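Local coordinates for protein amine oxidase (Emericella nidulans, PDB 3PGB) that probably oxidises primary amines, as a copper- and topaquinone-dependent amine oxidase that works as a dimer of two identical subunits, at residues M456-K469 with S730-S742. Residues are numbered along the deposited sequence; the frame is centred on the assembly and turned at random.
Sequences MARHSTSEFVSVTK and SRETVNMVRVDYS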
# COMPACT_ATOMS: atom_id res chain seq x y z
N MET A 456 -8.14 -8.17 -10.98
CA MET A 456 -9.09 -7.17 -10.49
C MET A 456 -10.15 -7.80 -9.58
O MET A 456 -10.46 -7.27 -8.51
CB MET A 456 -9.77 -6.48 -11.68
CG MET A 456 -10.91 -5.51 -11.33
SD MET A 456 -10.31 -3.91 -10.75
CE MET A 456 -9.69 -4.39 -9.17
N ALA A 457 -10.70 -8.93 -10.02
CA ALA A 457 -11.80 -9.58 -9.31
C ALA A 457 -11.86 -11.06 -9.66
O ALA A 457 -11.35 -11.49 -10.70
CB ALA A 457 -13.12 -8.90 -9.66
N ARG A 458 -12.48 -11.85 -8.79
CA ARG A 458 -12.65 -13.27 -9.05
C ARG A 458 -13.77 -13.82 -8.21
O ARG A 458 -14.17 -13.20 -7.23
CB ARG A 458 -11.38 -14.04 -8.71
CG ARG A 458 -11.16 -14.24 -7.23
CD ARG A 458 -9.83 -14.92 -6.91
NE ARG A 458 -9.49 -15.97 -7.85
CZ ARG A 458 -10.10 -17.15 -7.94
NH1 ARG A 458 -11.12 -17.46 -7.13
NH2 ARG A 458 -9.70 -18.03 -8.84
N HIS A 459 -14.26 -14.99 -8.61
CA HIS A 459 -15.07 -15.82 -7.72
C HIS A 459 -15.13 -17.27 -8.19
O HIS A 459 -15.44 -17.54 -9.35
CB HIS A 459 -16.49 -15.28 -7.58
CG HIS A 459 -17.31 -16.08 -6.62
ND1 HIS A 459 -16.95 -16.24 -5.30
CD2 HIS A 459 -18.45 -16.78 -6.79
CE1 HIS A 459 -17.85 -17.00 -4.70
NE2 HIS A 459 -18.77 -17.34 -5.58
N SER A 460 -14.86 -18.19 -7.27
CA SER A 460 -14.89 -19.63 -7.58
C SER A 460 -16.07 -20.35 -6.92
O SER A 460 -16.59 -19.91 -5.90
CB SER A 460 -13.58 -20.27 -7.14
OG SER A 460 -12.49 -19.70 -7.83
N THR A 461 -16.50 -21.44 -7.55
CA THR A 461 -17.46 -22.37 -6.95
C THR A 461 -17.01 -23.79 -7.28
O THR A 461 -16.01 -23.99 -7.96
CB THR A 461 -18.90 -22.16 -7.48
OG1 THR A 461 -19.00 -22.62 -8.84
CG2 THR A 461 -19.31 -20.70 -7.40
N SER A 462 -17.77 -24.78 -6.81
CA SER A 462 -17.50 -26.19 -7.13
C SER A 462 -17.76 -26.52 -8.61
O SER A 462 -17.40 -27.60 -9.07
CB SER A 462 -18.36 -27.10 -6.26
OG SER A 462 -19.73 -26.93 -6.57
N GLU A 463 -18.39 -25.59 -9.34
CA GLU A 463 -18.83 -25.82 -10.72
C GLU A 463 -18.22 -24.87 -11.76
O GLU A 463 -18.15 -25.21 -12.94
CB GLU A 463 -20.35 -25.72 -10.79
CG GLU A 463 -21.07 -26.67 -9.84
CD GLU A 463 -22.58 -26.60 -9.95
OE1 GLU A 463 -23.10 -25.65 -10.60
OE2 GLU A 463 -23.26 -27.49 -9.39
N PHE A 464 -17.79 -23.68 -11.33
CA PHE A 464 -17.14 -22.74 -12.24
C PHE A 464 -16.23 -21.75 -11.54
O PHE A 464 -16.34 -21.52 -10.33
CB PHE A 464 -18.18 -21.97 -13.07
CG PHE A 464 -19.05 -21.05 -12.26
CD1 PHE A 464 -18.82 -19.68 -12.27
CD2 PHE A 464 -20.09 -21.55 -11.49
CE1 PHE A 464 -19.62 -18.82 -11.52
CE2 PHE A 464 -20.89 -20.71 -10.74
CZ PHE A 464 -20.66 -19.33 -10.76
N VAL A 465 -15.33 -21.15 -12.31
CA VAL A 465 -14.46 -20.10 -11.80
C VAL A 465 -14.46 -18.94 -12.78
O VAL A 465 -14.53 -19.15 -13.99
CB VAL A 465 -13.03 -20.62 -11.59
CG1 VAL A 465 -12.10 -19.50 -11.13
CG2 VAL A 465 -13.03 -21.76 -10.59
N SER A 466 -14.39 -17.72 -12.26
CA SER A 466 -14.29 -16.55 -13.12
C SER A 466 -13.27 -15.58 -12.56
O SER A 466 -13.10 -15.49 -11.34
CB SER A 466 -15.66 -15.88 -13.27
OG SER A 466 -16.01 -15.20 -12.08
N VAL A 467 -12.60 -14.86 -13.46
CA VAL A 467 -11.58 -13.88 -13.08
C VAL A 467 -11.51 -12.72 -14.07
O VAL A 467 -11.72 -12.91 -15.27
CB VAL A 467 -10.18 -14.52 -12.99
CG1 VAL A 467 -9.17 -13.51 -12.45
CG2 VAL A 467 -10.21 -15.76 -12.12
N THR A 468 -11.24 -11.52 -13.56
CA THR A 468 -11.03 -10.32 -14.37
C THR A 468 -9.60 -9.83 -14.14
O THR A 468 -9.15 -9.75 -13.00
CB THR A 468 -11.99 -9.18 -13.99
OG1 THR A 468 -13.35 -9.62 -14.13
CG2 THR A 468 -11.77 -7.96 -14.86
N LYS A 469 -8.90 -9.50 -15.23
CA LYS A 469 -7.54 -9.00 -15.11
C LYS A 469 -7.54 -7.57 -14.58
O LYS A 469 -8.52 -6.85 -14.74
CB LYS A 469 -6.82 -9.03 -16.47
CG LYS A 469 -6.63 -10.42 -17.06
CD LYS A 469 -5.54 -10.43 -18.14
CE LYS A 469 -4.25 -11.12 -17.67
NZ LYS A 469 -3.70 -10.58 -16.40
N SER A 730 -15.63 -2.21 -13.74
CA SER A 730 -14.60 -3.13 -14.24
C SER A 730 -15.22 -4.29 -15.02
O SER A 730 -14.56 -4.86 -15.89
CB SER A 730 -13.74 -3.67 -13.09
OG SER A 730 -14.27 -4.88 -12.57
N ARG A 731 -16.47 -4.62 -14.72
CA ARG A 731 -17.17 -5.71 -15.41
C ARG A 731 -17.43 -5.43 -16.89
O ARG A 731 -17.89 -6.30 -17.61
CB ARG A 731 -18.49 -6.05 -14.69
N GLU A 732 -17.16 -4.21 -17.35
CA GLU A 732 -17.37 -3.89 -18.75
C GLU A 732 -16.18 -4.29 -19.61
O GLU A 732 -16.27 -4.25 -20.84
CB GLU A 732 -17.71 -2.40 -18.91
CG GLU A 732 -16.54 -1.45 -18.83
CD GLU A 732 -16.97 0.00 -18.65
OE1 GLU A 732 -18.07 0.26 -18.11
OE2 GLU A 732 -16.19 0.89 -19.05
N THR A 733 -15.09 -4.72 -18.99
CA THR A 733 -13.93 -5.20 -19.73
C THR A 733 -14.16 -6.58 -20.37
O THR A 733 -14.83 -7.45 -19.79
CB THR A 733 -12.66 -5.25 -18.85
OG1 THR A 733 -11.51 -5.43 -19.68
CG2 THR A 733 -12.74 -6.38 -17.83
N VAL A 734 -13.61 -6.75 -21.57
CA VAL A 734 -13.57 -8.05 -22.25
C VAL A 734 -12.46 -8.95 -21.67
O VAL A 734 -12.51 -10.18 -21.81
CB VAL A 734 -13.36 -7.91 -23.79
CG1 VAL A 734 -14.54 -7.19 -24.44
CG2 VAL A 734 -12.04 -7.21 -24.11
N ASN A 735 -11.48 -8.35 -21.00
CA ASN A 735 -10.32 -9.10 -20.52
C ASN A 735 -10.58 -9.83 -19.20
O ASN A 735 -9.89 -9.64 -18.20
CB ASN A 735 -9.11 -8.17 -20.45
CG ASN A 735 -8.75 -7.61 -21.81
OD1 ASN A 735 -9.11 -6.48 -22.14
ND2 ASN A 735 -8.09 -8.41 -22.63
N MET A 736 -11.60 -10.67 -19.24
CA MET A 736 -12.02 -11.51 -18.13
C MET A 736 -12.33 -12.88 -18.70
O MET A 736 -12.38 -13.05 -19.92
CB MET A 736 -13.26 -10.92 -17.47
CG MET A 736 -14.42 -10.69 -18.43
SD MET A 736 -15.97 -10.31 -17.61
CE MET A 736 -16.18 -11.80 -16.62
N VAL A 737 -12.56 -13.85 -17.83
CA VAL A 737 -12.81 -15.22 -18.27
C VAL A 737 -13.70 -15.97 -17.29
O VAL A 737 -13.75 -15.64 -16.11
CB VAL A 737 -11.47 -15.98 -18.45
CG1 VAL A 737 -10.85 -16.30 -17.11
CG2 VAL A 737 -11.69 -17.23 -19.25
N ARG A 738 -14.42 -16.98 -17.80
CA ARG A 738 -15.21 -17.87 -16.95
C ARG A 738 -15.07 -19.32 -17.41
O ARG A 738 -15.51 -19.67 -18.50
CB ARG A 738 -16.69 -17.47 -16.97
CG ARG A 738 -17.58 -18.31 -16.04
CD ARG A 738 -19.04 -18.24 -16.47
NE ARG A 738 -19.82 -19.39 -15.99
CZ ARG A 738 -20.78 -19.34 -15.07
NH1 ARG A 738 -21.13 -18.20 -14.49
NH2 ARG A 738 -21.41 -20.46 -14.72
N VAL A 739 -14.44 -20.14 -16.57
CA VAL A 739 -14.31 -21.57 -16.83
C VAL A 739 -15.36 -22.35 -16.06
O VAL A 739 -15.41 -22.29 -14.84
CB VAL A 739 -12.93 -22.11 -16.41
CG1 VAL A 739 -12.77 -23.55 -16.89
CG2 VAL A 739 -11.81 -21.21 -16.94
N ASP A 740 -16.22 -23.07 -16.79
CA ASP A 740 -17.13 -24.04 -16.18
C ASP A 740 -16.45 -25.40 -16.21
O ASP A 740 -15.75 -25.71 -17.17
CB ASP A 740 -18.47 -24.09 -16.94
CG ASP A 740 -19.36 -22.90 -16.63
OD1 ASP A 740 -20.28 -23.03 -15.80
OD2 ASP A 740 -19.13 -21.82 -17.20
N TYR A 741 -16.62 -26.21 -15.17
CA TYR A 741 -15.89 -27.48 -15.09
C TYR A 741 -16.65 -28.57 -14.34
O TYR A 741 -17.43 -28.29 -13.44
CB TYR A 741 -14.52 -27.27 -14.44
CG TYR A 741 -14.56 -26.95 -12.97
CD1 TYR A 741 -14.42 -27.95 -12.02
CD2 TYR A 741 -14.75 -25.64 -12.52
CE1 TYR A 741 -14.47 -27.68 -10.66
CE2 TYR A 741 -14.79 -25.36 -11.16
CZ TYR A 741 -14.65 -26.38 -10.24
OH TYR A 741 -14.68 -26.12 -8.89
N SER A 742 -16.40 -29.81 -14.74
CA SER A 742 -16.96 -31.00 -14.08
C SER A 742 -16.29 -32.27 -14.60
O SER A 742 -15.73 -32.29 -15.70
CB SER A 742 -18.48 -31.08 -14.29
OG SER A 742 -18.82 -31.14 -15.67
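The guanidinium of Arg738 lies flat against one face of the Phe464 ring, the planes only 6° apart and CZ 3.8 Å from the ring centroid, a cation-pi stack offset toward the CD1 side. Arg738 reaches it with an extended chain whose CG is anti to the backbone N (chi1 -177°). Asp740 helps keep the guanidinium parallel to the ring and probably balances its charge: side-on, Arg738 NE meets Asp740 OD2 at 2.8 Å and NH2 meets OD1 at 3.0 Å.

On the opposite face of the sheet, the Tyr741 ring packs beside Val465 and folds back over the turn at 461-463, its OH donating to a lone pair of Thr461 O (2.7 Å). At the other end, the methyls Thr468 CG2 and Thr733 CG2 meet at 3.5 Å, while the Thr733 hydroxyl turns to Asp323 of the second subunit.

Paired backbone bonds at Val465-Val739 and Val467-Val737 form the middle of an antiparallel ladder, with Tyr741 N to Glu463 O and Lys469 N to Asn735 O at its ends. Arg458 pairs with Asp485 of the second subunit, onto which this hairpin arm reaches, as in other copper amine oxidase dimers.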